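Local coordinates for protein lipolytic enzyme, g-d-s-l (Clostridium thermocellum, PDB 2W47) that is the carbohydrate-binding module of a modular enzyme, a family 6 beta-sandwich that holds a glycan beside a calcium ion, at residues P4-A9 with Y125-S130; N16-T21 with N33-V38; A55-Y60 with W94-I99; N67-I72 with T113-D118. All coordinates share one frame; numbering follows the deposited sequence.

Contact 1: residues P4-A9 with Y125-S130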
# COMPACT_ATOMS: atom_id res chain seq x y z
N PRO A 4 -6.45 3.00 14.61
CA PRO A 4 -6.00 3.00 13.21
C PRO A 4 -7.16 2.85 12.24
O PRO A 4 -8.17 2.20 12.55
CB PRO A 4 -5.09 1.78 13.14
CG PRO A 4 -4.64 1.54 14.54
CD PRO A 4 -5.81 1.93 15.39
N VAL A 5 -7.02 3.47 11.08
CA VAL A 5 -8.04 3.40 10.05
C VAL A 5 -7.54 2.48 8.95
O VAL A 5 -6.42 2.62 8.46
CB VAL A 5 -8.38 4.80 9.49
CG1 VAL A 5 -9.45 4.70 8.41
CG2 VAL A 5 -8.86 5.72 10.61
N ILE A 6 -8.37 1.50 8.61
CA ILE A 6 -8.03 0.57 7.54
C ILE A 6 -8.72 0.99 6.25
O ILE A 6 -9.94 1.17 6.21
CB ILE A 6 -8.34 -0.90 7.92
CG1 ILE A 6 -7.37 -1.38 9.01
CG2 ILE A 6 -8.27 -1.79 6.69
CD1 ILE A 6 -7.60 -2.81 9.48
N TYR A 7 -7.91 1.18 5.22
CA TYR A 7 -8.38 1.52 3.88
C TYR A 7 -8.36 0.23 3.08
O TYR A 7 -7.29 -0.27 2.70
CB TYR A 7 -7.49 2.61 3.27
CG TYR A 7 -7.68 3.92 3.98
CD1 TYR A 7 -8.65 4.83 3.56
CD2 TYR A 7 -6.95 4.22 5.13
CE1 TYR A 7 -8.85 6.02 4.23
CE2 TYR A 7 -7.15 5.41 5.81
CZ TYR A 7 -8.11 6.30 5.37
OH TYR A 7 -8.33 7.49 6.03
N GLN A 8 -9.54 -0.35 2.88
CA GLN A 8 -9.63 -1.66 2.25
C GLN A 8 -9.39 -1.61 0.74
O GLN A 8 -9.56 -0.57 0.11
CB GLN A 8 -10.98 -2.34 2.55
CG GLN A 8 -10.98 -3.18 3.84
CD GLN A 8 -10.11 -4.41 3.72
OE1 GLN A 8 -9.72 -4.80 2.62
NE2 GLN A 8 -9.81 -5.05 4.85
N ALA A 9 -9.02 -2.75 0.18
CA ALA A 9 -8.73 -2.86 -1.25
C ALA A 9 -9.87 -2.30 -2.11
O ALA A 9 -9.62 -1.56 -3.08
CB ALA A 9 -8.46 -4.33 -1.62
N TYR A 125 -4.75 -4.24 2.20
CA TYR A 125 -5.23 -2.95 2.68
C TYR A 125 -4.07 -2.03 3.00
O TYR A 125 -2.91 -2.45 3.02
CB TYR A 125 -6.13 -3.11 3.92
CG TYR A 125 -5.51 -3.73 5.16
CD1 TYR A 125 -4.49 -3.08 5.87
CD2 TYR A 125 -5.99 -4.92 5.66
CE1 TYR A 125 -3.95 -3.63 7.03
CE2 TYR A 125 -5.47 -5.48 6.82
CZ TYR A 125 -4.44 -4.83 7.49
OH TYR A 125 -3.91 -5.37 8.64
N LEU A 126 -4.41 -0.76 3.24
CA LEU A 126 -3.51 0.22 3.79
C LEU A 126 -4.06 0.61 5.15
O LEU A 126 -5.22 0.98 5.26
CB LEU A 126 -3.43 1.45 2.87
CG LEU A 126 -2.72 2.69 3.42
CD1 LEU A 126 -1.23 2.45 3.60
CD2 LEU A 126 -2.97 3.88 2.51
N LYS A 127 -3.22 0.51 6.17
CA LYS A 127 -3.57 0.88 7.54
C LYS A 127 -2.85 2.17 7.88
O LYS A 127 -1.64 2.28 7.66
CB LYS A 127 -3.13 -0.24 8.47
CG LYS A 127 -3.34 0.02 9.96
CD LYS A 127 -2.78 -1.15 10.77
CE LYS A 127 -2.99 -1.00 12.26
NZ LYS A 127 -2.51 -2.22 12.97
N VAL A 128 -3.59 3.14 8.41
CA VAL A 128 -3.05 4.47 8.67
C VAL A 128 -3.32 4.83 10.12
O VAL A 128 -4.45 4.71 10.61
CB VAL A 128 -3.66 5.55 7.72
CG1 VAL A 128 -3.08 6.94 7.96
CG2 VAL A 128 -3.45 5.14 6.26
N PHE A 129 -2.28 5.26 10.82
CA PHE A 129 -2.45 5.75 12.19
C PHE A 129 -1.43 6.83 12.50
O PHE A 129 -0.39 6.94 11.85
CB PHE A 129 -2.43 4.60 13.22
CG PHE A 129 -1.19 3.74 13.20
CD1 PHE A 129 -1.13 2.62 12.39
CD2 PHE A 129 -0.11 4.03 14.03
CE1 PHE A 129 0.01 1.81 12.38
CE2 PHE A 129 1.03 3.24 14.02
CZ PHE A 129 1.09 2.12 13.20
N SER A 130 -1.76 7.65 13.49
CA SER A 130 -0.90 8.74 13.89
C SER A 130 0.39 8.19 14.48
O SER A 130 0.36 7.22 15.24
CB SER A 130 -1.64 9.61 14.91
OG SER A 130 -0.83 10.69 15.35
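Ile6, in the conformer given (one of two), lays its CG2 methyl over one face of the Tyr125 ring, a CH-pi contact in which CG2 stands 4.1 Å from the centroid of that ring and 28° off its normal. The Gln8 amide approaches this ring too, its plane steeply turned against the aromatic one, and its NE2 is hydrogen-bonded to Thr27. The second aromatic group, Tyr7, takes the carbonyl oxygen of Leu126 at its edge and in its plane, while Val128 CG2 packs 3.7 Å from Tyr7 CE2. With CG beside the backbone N (chi1 -69°), the Tyr7 ring stands out from the sheet and leans toward Val128, and its hydroxyl reaches the backbone N of Asn47. Between these two faces, strand 5-8 pairs antiparallel with strand 122-130 in the four-stranded sheet of the beta-sandwich, 5-8 forming its edge. Val5 and Val128 exchange two backbone hydrogen bonds, Val5 N to Val128 O and Val128 N to Val5 O, each 2.9 Å. Tyr7 and Leu126 form the next hydrogen-bonded pair, with Tyr7 N 2.7 Å from Leu126 O. The alternation sorts the residues: Val5, Tyr7, Leu126 and Val128 share the face that looks to strand 41-48 of the other sheet, where Val46 meets Tyr7, Leu126 and Val128, whereas Ile6, Gln8, Tyr125 and Lys127 occupy the other face. At the far end Pro4 lies alongside the extended Lys127 chain, Pro4 CB 3.6 Å from Lys127 CE, and its CB also packs 3.9 Å from Phe129 CB.

Contact 2: residues N16-T21 with N33-V38; sequences NAILET and NYHNEV. With CA (calcium ion), chain C; AQA (4-deoxy-beta-L-threo-hex-4-enopyranuronic acid), chain B.
Strands 17-20 and 31-34 form a short beta hairpin at one end of the sandwich, and this contact joins its open end to the calcium-binding turn that follows. Ile18 and Asn33 are a hydrogen-bonded antiparallel pair, with Ile18 N 2.8 Å from Asn33 O and Asn33 N 2.9 Å from Ile18 O. Beyond the strands, His35 N donates to Asn16 O, and the imidazole lies flat against the Asn16 backbone, whose carbonyl carbon sits 3.4 Å above the centre of the ring; Ile18 CG2 meets the ring edge. A water accepting from Asn16 ND2 and donating to Val38 O ties the ends together.

The Asn33 amide serves two partners. Placed anti to the backbone N (chi1 170°), it turns Asn33 OD1 to the calcium ion at 2.2 Å and Asn33 ND2 to Glu20 OE2 at 2.9 Å. That second bond is nearly straight (172°) and lies in the amide plane, but it arrives from above the carboxylate plane. Held by calcium and by Glu20, the amide has its rotation fixed. The other carboxylate oxygen, Glu20 OE1, is hydrogen-bonded to Tyr31 OH.

Tyr34 O and Asn36 OD1 bind the same ion, joined by three waters and O6B of 4-deoxy-beta-L-threo-hex-4-enopyranuronic acid, while Asn36 ND2 donates to O6A of the ligand at 3.0 Å. Calcium thus links the turn to the ligand carboxylate in the glycan pocket of this family 6 module.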
# COMPACT_ATOMS: atom_id res chain seq x y z
N ASN A 16 -4.44 -0.76 -13.89
CA ASN A 16 -3.67 -1.93 -14.29
C ASN A 16 -3.43 -2.88 -13.10
O ASN A 16 -2.31 -3.33 -12.82
CB ASN A 16 -2.38 -1.53 -15.02
CG ASN A 16 -2.64 -1.17 -16.45
OD1 ASN A 16 -3.69 -1.49 -17.00
ND2 ASN A 16 -1.68 -0.50 -17.08
N ALA A 17 -4.52 -3.12 -12.40
CA ALA A 17 -4.59 -3.99 -11.25
C ALA A 17 -6.05 -4.40 -11.14
O ALA A 17 -6.93 -3.72 -11.70
CB ALA A 17 -4.15 -3.23 -10.01
N ILE A 18 -6.31 -5.51 -10.45
CA ILE A 18 -7.67 -5.99 -10.23
C ILE A 18 -7.93 -6.25 -8.76
O ILE A 18 -7.00 -6.29 -7.95
CB ILE A 18 -7.94 -7.29 -11.04
CG1 ILE A 18 -7.13 -8.48 -10.49
CG2 ILE A 18 -7.70 -7.05 -12.53
CD1 ILE A 18 -7.43 -9.84 -11.13
N LEU A 19 -9.20 -6.43 -8.41
CA LEU A 19 -9.61 -6.93 -7.11
C LEU A 19 -9.88 -8.41 -7.28
O LEU A 19 -10.62 -8.81 -8.19
CB LEU A 19 -10.88 -6.23 -6.63
CG LEU A 19 -10.78 -4.71 -6.46
CD1 LEU A 19 -12.11 -4.12 -6.00
CD2 LEU A 19 -9.66 -4.35 -5.49
N GLU A 20 -9.29 -9.23 -6.42
CA GLU A 20 -9.51 -10.68 -6.50
C GLU A 20 -9.56 -11.31 -5.12
O GLU A 20 -9.34 -10.64 -4.10
CB GLU A 20 -8.46 -11.35 -7.39
CG GLU A 20 -7.09 -11.45 -6.78
CD GLU A 20 -6.11 -12.26 -7.61
OE1 GLU A 20 -5.18 -12.82 -7.00
OE2 GLU A 20 -6.26 -12.32 -8.85
N THR A 21 -9.88 -12.60 -5.11
CA THR A 21 -10.08 -13.35 -3.86
C THR A 21 -9.35 -14.69 -3.89
O THR A 21 -9.60 -15.55 -3.05
CB THR A 21 -11.56 -13.66 -3.65
OG1 THR A 21 -12.01 -14.43 -4.77
CG2 THR A 21 -12.40 -12.39 -3.56
N ASN A 33 -4.59 -7.36 -6.86
CA ASN A 33 -3.55 -8.06 -7.60
C ASN A 33 -3.17 -7.19 -8.79
O ASN A 33 -3.99 -6.97 -9.68
CB ASN A 33 -4.07 -9.44 -8.03
CG ASN A 33 -3.16 -10.15 -9.02
OD1 ASN A 33 -2.03 -9.74 -9.27
ND2 ASN A 33 -3.69 -11.22 -9.61
N TYR A 34 -1.94 -6.67 -8.77
CA TYR A 34 -1.43 -5.83 -9.84
C TYR A 34 -1.27 -6.64 -11.12
O TYR A 34 -0.92 -7.81 -11.07
CB TYR A 34 -0.04 -5.31 -9.46
CG TYR A 34 -0.00 -4.16 -8.47
CD1 TYR A 34 -0.26 -4.36 -7.12
CD2 TYR A 34 0.37 -2.89 -8.89
CE1 TYR A 34 -0.18 -3.32 -6.21
CE2 TYR A 34 0.45 -1.83 -7.98
CZ TYR A 34 0.16 -2.05 -6.65
OH TYR A 34 0.23 -1.03 -5.72
N HIS A 35 -1.51 -6.02 -12.28
CA HIS A 35 -1.05 -6.63 -13.53
C HIS A 35 0.46 -6.85 -13.43
O HIS A 35 1.17 -6.04 -12.82
CB HIS A 35 -1.32 -5.71 -14.72
CG HIS A 35 -2.76 -5.60 -15.11
ND1 HIS A 35 -3.78 -6.20 -14.41
CD2 HIS A 35 -3.35 -4.92 -16.12
CE1 HIS A 35 -4.93 -5.92 -14.99
NE2 HIS A 35 -4.70 -5.13 -16.02
N ASN A 36 0.93 -7.93 -14.04
CA ASN A 36 2.36 -8.19 -14.02
C ASN A 36 3.08 -7.40 -15.11
O ASN A 36 3.44 -7.91 -16.18
CB ASN A 36 2.63 -9.70 -14.03
CG ASN A 36 2.23 -10.36 -12.70
OD1 ASN A 36 1.23 -9.97 -12.08
ND2 ASN A 36 3.01 -11.32 -12.26
N GLU A 37 3.22 -6.12 -14.81
CA GLU A 37 3.82 -5.14 -15.71
C GLU A 37 4.24 -3.91 -14.92
O GLU A 37 3.81 -3.71 -13.78
CB GLU A 37 2.84 -4.76 -16.83
CG GLU A 37 1.60 -4.00 -16.36
CD GLU A 37 0.60 -3.75 -17.47
OE1 GLU A 37 0.10 -4.73 -18.05
OE2 GLU A 37 0.32 -2.57 -17.74
N VAL A 38 5.09 -3.09 -15.53
CA VAL A 38 5.48 -1.82 -14.93
C VAL A 38 4.27 -0.89 -14.86
O VAL A 38 3.46 -0.83 -15.79
CB VAL A 38 6.61 -1.13 -15.75
CG1 VAL A 38 6.90 0.29 -15.24
CG2 VAL A 38 7.87 -1.96 -15.73
CA CA C . 0.13 -9.48 -9.81
O6A AQA B . 2.49 -12.96 -9.79
C6 AQA B . 1.43 -12.55 -9.23
O6B AQA B . 1.20 -11.33 -9.06
C5 AQA B . 0.54 -13.44 -8.80
O5 AQA B . 0.88 -14.85 -8.99
C4 AQA B . -0.60 -13.06 -8.18
C3 AQA B . -1.69 -14.07 -7.90
O3 AQA B . -2.54 -13.65 -6.82
C2 AQA B . -1.03 -15.39 -7.56
O2 AQA B . -2.00 -16.41 -7.30
C1 AQA B . -0.12 -15.83 -8.71
O HOH W 1 0.88 -0.05 -16.37
O HOH W 2 0.07 -8.29 -7.54
O HOH W 3 -0.58 -11.19 -11.28
O HOH W 4 2.00 -8.12 -9.92

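Contact 3: residues A55-Y60 with W94-I99; sequences ALIFRY and WNEAGI
Tyr60 O accepts the backbone N-H of Asn95 at 2.8 Å, and Trp94 CA adds a CA-H...O contact to the same Tyr60 oxygen at 3.2 Å. Beside this pair the Arg59 guanidinium lies nearly parallel to the Trp94 indole, their planes 14° apart: Trp94 CB sits over the centre of the guanidinium, 3.4 Å above its plane, and Arg59 NH2 lies over the indole face toward its rim. An extended chain carries the Arg59 group there, CG being anti to the backbone N (chi1 -177°). Its rotation is fixed further by a salt bridge to Asp124 and by a water that links Arg59 NH1 to Trp94 O, while Trp94 NE1 donates to Ala24 O.

These segments are adjacent antiparallel strands of the four-stranded sheet of the beta-sandwich, with 95-103 at its edge, and three hydrogen-bonded pairs, Leu56-Ile99, Phe58-Ala97 and Tyr60-Asn95, alternate with Ile57-Gly98 and Arg59-Glu96. At Ile57 the backbones come close, its CA being 4.1 Å from Gly98 CA. Ile57 CG2 rests on the Glu96 side chain, 3.7 Å from Glu96 CD. The face of Leu56, Phe58 and Tyr60, all buried, is the inner one. Ala97 O lies at the edge of the Phe58 ring, in its plane; Tyr60 CE2 packs 3.8 Å from Ala97 CB; and Leu56 CD1 meets Ile99 CD1. On this face Phe58 and Ile99 both reach Met83 of strand 77-83, and the Tyr60 hydroxyl is bonded to Val86 O.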
# COMPACT_ATOMS: atom_id res chain seq x y z
N ALA A 55 1.91 6.70 10.25
CA ALA A 55 2.35 5.42 9.71
C ALA A 55 1.39 4.99 8.61
O ALA A 55 0.17 5.08 8.77
CB ALA A 55 2.42 4.38 10.80
N LEU A 56 1.97 4.56 7.49
CA LEU A 56 1.24 4.00 6.36
C LEU A 56 1.75 2.58 6.22
O LEU A 56 2.90 2.37 5.82
CB LEU A 56 1.54 4.80 5.08
CG LEU A 56 1.44 6.32 5.16
CD1 LEU A 56 1.83 6.96 3.83
CD2 LEU A 56 0.05 6.73 5.57
N ILE A 57 0.91 1.62 6.58
CA ILE A 57 1.30 0.22 6.57
C ILE A 57 0.48 -0.55 5.54
O ILE A 57 -0.75 -0.58 5.61
CB ILE A 57 1.15 -0.43 7.97
CG1 ILE A 57 2.05 0.27 8.99
CG2 ILE A 57 1.45 -1.92 7.90
CD1 ILE A 57 2.01 -0.35 10.40
N PHE A 58 1.16 -1.17 4.59
CA PHE A 58 0.51 -2.03 3.61
C PHE A 58 0.58 -3.46 4.10
O PHE A 58 1.66 -3.95 4.44
CB PHE A 58 1.23 -1.95 2.26
CG PHE A 58 1.25 -0.57 1.65
CD1 PHE A 58 0.24 -0.16 0.79
CD2 PHE A 58 2.29 0.31 1.94
CE1 PHE A 58 0.27 1.11 0.22
CE2 PHE A 58 2.32 1.58 1.38
CZ PHE A 58 1.31 1.99 0.51
N ARG A 59 -0.56 -4.14 4.17
CA ARG A 59 -0.55 -5.57 4.38
C ARG A 59 -0.52 -6.22 3.01
O ARG A 59 -1.37 -5.94 2.18
CB ARG A 59 -1.77 -6.02 5.19
CG ARG A 59 -1.77 -7.50 5.52
CD ARG A 59 -2.83 -7.86 6.55
NE ARG A 59 -2.70 -9.23 7.04
CZ ARG A 59 -3.38 -10.28 6.57
NH1 ARG A 59 -3.19 -11.49 7.09
NH2 ARG A 59 -4.24 -10.13 5.57
N TYR A 60 0.47 -7.07 2.76
CA TYR A 60 0.77 -7.52 1.41
C TYR A 60 1.25 -8.97 1.37
O TYR A 60 1.70 -9.51 2.39
CB TYR A 60 1.82 -6.60 0.77
CG TYR A 60 3.23 -6.95 1.17
CD1 TYR A 60 4.01 -7.76 0.35
CD2 TYR A 60 3.78 -6.50 2.36
CE1 TYR A 60 5.30 -8.10 0.70
CE2 TYR A 60 5.09 -6.84 2.73
CZ TYR A 60 5.83 -7.64 1.88
OH TYR A 60 7.11 -8.01 2.22
N TRP A 94 0.85 -13.23 4.52
CA TRP A 94 0.67 -11.79 4.42
C TRP A 94 1.49 -11.11 5.49
O TRP A 94 1.34 -11.40 6.69
CB TRP A 94 -0.80 -11.42 4.57
CG TRP A 94 -1.69 -12.06 3.55
CD1 TRP A 94 -2.20 -13.34 3.59
CD2 TRP A 94 -2.20 -11.47 2.34
NE1 TRP A 94 -2.98 -13.57 2.48
CE2 TRP A 94 -3.00 -12.44 1.70
CE3 TRP A 94 -2.05 -10.21 1.73
CZ2 TRP A 94 -3.65 -12.20 0.49
CZ3 TRP A 94 -2.70 -9.97 0.52
CH2 TRP A 94 -3.48 -10.96 -0.09
N ASN A 95 2.36 -10.20 5.06
CA ASN A 95 3.21 -9.45 5.98
C ASN A 95 2.91 -7.97 5.85
O ASN A 95 2.02 -7.57 5.10
CB ASN A 95 4.69 -9.74 5.68
CG ASN A 95 5.09 -11.17 6.03
OD1 ASN A 95 4.37 -11.90 6.71
ND2 ASN A 95 6.27 -11.57 5.55
N GLU A 96 3.64 -7.16 6.61
CA GLU A 96 3.46 -5.71 6.59
C GLU A 96 4.71 -5.03 6.04
O GLU A 96 5.83 -5.49 6.28
CB GLU A 96 3.22 -5.18 8.00
CG GLU A 96 1.88 -5.56 8.64
CD GLU A 96 1.73 -4.92 10.02
OE1 GLU A 96 2.73 -4.81 10.76
OE2 GLU A 96 0.60 -4.55 10.39
N ALA A 97 4.51 -3.94 5.30
CA ALA A 97 5.59 -3.04 4.92
C ALA A 97 5.06 -1.63 5.12
O ALA A 97 3.97 -1.31 4.65
CB ALA A 97 6.02 -3.27 3.48
N GLY A 98 5.83 -0.81 5.82
CA GLY A 98 5.35 0.49 6.22
C GLY A 98 6.36 1.60 6.06
O GLY A 98 7.57 1.36 5.99
N ILE A 99 5.84 2.82 5.98
CA ILE A 99 6.64 4.03 6.04
C ILE A 99 5.94 5.02 6.95
O ILE A 99 4.75 4.88 7.24
CB ILE A 99 6.89 4.70 4.65
CG1 ILE A 99 5.57 5.06 3.96
CG2 ILE A 99 7.78 3.83 3.77
CD1 ILE A 99 5.74 5.98 2.77
O HOH W 5 -0.71 -11.71 8.52

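Contact 4: residues N67-I72 with T113-D118; sequences NRPMRI and TAIASD. With AQA (4-deoxy-beta-L-threo-hex-4-enopyranuronic acid), chain B.
Thr113 starts the second segment paired with Arg71: Arg71 N donates to Thr113 O at 2.8 Å, and Thr113 N returns a bond to Arg71 O. A water joins Thr113 OG1 to Arg71 O. Ala114 faces Met70 as a non-hydrogen-bonded pair, and the antiparallel pairing then gives way to loop. Ile115 N still reaches Pro69 O, at a longer 3.2 Å. Ile115 CD1 packs against the backbone at Met70 and Arg71 and 4.1 Å from Pro69 CB. In the conformer given for Arg71, one of two, NH2 meets the CG2 methyl of Thr113 and a bend at chi3 (-58°) brings one guanidinium face over Ile115 CG1. At Ala116 the amide N donates to a water that in turn donates to Pro69 O.

Asp118 closes the segment with a salt bridge, Arg68 NH2 to Asp118 OD2 at 2.8 Å, its hydrogen bond weak and bent and the guanidinium and carboxylate planes 79° apart. Asp118 O lies over the centre of the guanidinium, and Asp118 OD1 accepts from Asn36. The held guanidinium meets the carboxylate of 4-deoxy-beta-L-threo-hex-4-enopyranuronic acid, Arg68 NH2 to O6A at 2.8 Å and Arg68 NH1 to O6B at 2.9 Å. In the five-stranded sheet, strand 70-74 runs between 106-114 and 77-83, and Met70 and Ala114 pack against Tyr34 of strand 31-34.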
# COMPACT_ATOMS: atom_id res chain seq x y z
N ASN A 67 11.91 -9.16 -4.82
CA ASN A 67 11.35 -7.92 -4.31
C ASN A 67 10.49 -7.27 -5.39
O ASN A 67 10.86 -7.24 -6.57
CB ASN A 67 12.51 -6.99 -3.93
CG ASN A 67 12.05 -5.71 -3.28
OD1 ASN A 67 10.97 -5.64 -2.69
ND2 ASN A 67 12.86 -4.66 -3.38
N ARG A 68 9.33 -6.75 -4.97
CA ARG A 68 8.43 -6.02 -5.87
C ARG A 68 8.33 -4.58 -5.39
O ARG A 68 7.37 -4.22 -4.70
CB ARG A 68 7.05 -6.69 -5.91
CG ARG A 68 7.08 -8.02 -6.65
CD ARG A 68 5.68 -8.58 -6.87
NE ARG A 68 5.69 -9.72 -7.78
CZ ARG A 68 4.59 -10.32 -8.21
NH1 ARG A 68 3.39 -9.90 -7.80
NH2 ARG A 68 4.68 -11.35 -9.05
N PRO A 69 9.33 -3.76 -5.72
CA PRO A 69 9.40 -2.42 -5.18
C PRO A 69 8.33 -1.50 -5.76
O PRO A 69 7.88 -1.69 -6.91
CB PRO A 69 10.81 -1.95 -5.57
CG PRO A 69 11.10 -2.71 -6.83
CD PRO A 69 10.48 -4.05 -6.62
N MET A 70 7.91 -0.53 -4.96
CA MET A 70 6.90 0.43 -5.41
C MET A 70 7.29 1.85 -5.05
O MET A 70 7.90 2.09 -4.01
CB MET A 70 5.51 0.11 -4.86
CG MET A 70 5.04 -1.28 -5.23
SD MET A 70 3.24 -1.41 -5.28
CE MET A 70 2.86 -1.62 -3.54
N ARG A 71 6.92 2.76 -5.94
CA ARG A 71 7.12 4.19 -5.74
C ARG A 71 5.92 4.73 -4.99
O ARG A 71 4.78 4.58 -5.44
CB ARG A 71 7.23 4.85 -7.12
CG ARG A 71 7.92 6.21 -7.15
CD ARG A 71 7.99 6.78 -8.57
NE ARG A 71 8.69 5.89 -9.49
CZ ARG A 71 8.10 5.11 -10.39
NH1 ARG A 71 8.84 4.34 -11.18
NH2 ARG A 71 6.78 5.10 -10.52
N ILE A 72 6.16 5.35 -3.84
CA ILE A 72 5.08 5.87 -3.01
C ILE A 72 5.02 7.38 -3.13
O ILE A 72 6.01 8.08 -2.92
CB ILE A 72 5.25 5.47 -1.52
CG1 ILE A 72 5.65 4.00 -1.39
CG2 ILE A 72 3.99 5.83 -0.72
CD1 ILE A 72 4.67 3.00 -2.02
N THR A 113 2.89 2.73 -6.76
CA THR A 113 3.04 2.41 -8.17
C THR A 113 4.11 1.35 -8.36
O THR A 113 5.23 1.50 -7.85
CB THR A 113 3.41 3.66 -8.98
OG1 THR A 113 2.39 4.65 -8.80
CG2 THR A 113 3.53 3.38 -10.46
N ALA A 114 3.79 0.30 -9.11
CA ALA A 114 4.75 -0.78 -9.37
C ALA A 114 5.88 -0.29 -10.26
O ALA A 114 5.64 0.32 -11.31
CB ALA A 114 4.05 -1.95 -10.01
N ILE A 115 7.11 -0.57 -9.83
CA ILE A 115 8.31 -0.15 -10.56
C ILE A 115 8.77 -1.19 -11.58
O ILE A 115 9.14 -0.83 -12.70
CB ILE A 115 9.46 0.17 -9.58
CG1 ILE A 115 9.14 1.42 -8.77
CG2 ILE A 115 10.77 0.37 -10.33
CD1 ILE A 115 9.99 1.59 -7.54
N ALA A 116 8.79 -2.46 -11.19
CA ALA A 116 9.41 -3.50 -12.01
C ALA A 116 8.38 -4.30 -12.80
O ALA A 116 7.18 -4.17 -12.58
CB ALA A 116 10.31 -4.40 -11.15
N SER A 117 8.87 -5.14 -13.70
CA SER A 117 8.03 -5.74 -14.73
C SER A 117 7.12 -6.86 -14.26
O SER A 117 6.22 -7.26 -14.99
CB SER A 117 8.90 -6.23 -15.90
OG SER A 117 9.64 -5.15 -16.43
N ASP A 118 7.34 -7.36 -13.05
CA ASP A 118 6.43 -8.36 -12.50
C ASP A 118 5.31 -7.70 -11.69
O ASP A 118 4.49 -8.39 -11.10
CB ASP A 118 7.18 -9.38 -11.64
CG ASP A 118 6.57 -10.78 -11.70
OD1 ASP A 118 5.79 -11.07 -12.63
OD2 ASP A 118 6.88 -11.58 -10.80
O6A AQA B . 2.49 -12.96 -9.79
C6 AQA B . 1.43 -12.55 -9.23
O6B AQA B . 1.20 -11.33 -9.06
C5 AQA B . 0.54 -13.44 -8.80
O5 AQA B . 0.88 -14.85 -8.99
C4 AQA B . -0.60 -13.06 -8.18
C3 AQA B . -1.69 -14.07 -7.90
O3 AQA B . -2.54 -13.65 -6.82
C2 AQA B . -1.03 -15.39 -7.56
O2 AQA B . -2.00 -16.41 -7.30
C1 AQA B . -0.12 -15.83 -8.71
O HOH W 6 8.35 -10.72 -8.40
O HOH W 7 7.65 -3.67 -8.78
O HOH W 8 3.13 6.37 -6.81
O HOH W 9 6.70 2.65 -12.57
O HOH W 10 9.27 1.78 -13.44

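Contacts 1 and 3 belong to one sheet of the sandwich: strands 122-130 and 52-61 are its neighbouring middle members, so the two centres are only about 9 Å apart and backbone bonds run between them. Contact 4 lies in the five-stranded sheet, contact 2 on the small hairpin. Contact 1 encloses the other three along the chain, pairing the first strand with the last; contact 2 closes before contacts 3 and 4 open, and these two interleave. Contacts 2 and 4, centres about 12 Å apart, meet through Asn36 and Asp118 and both touch 4-deoxy-beta-L-threo-hex-4-enopyranuronic acid, whereas the centre of contact 1 is about 20 Å from the centre of each, across the chain's centre from the glycan site.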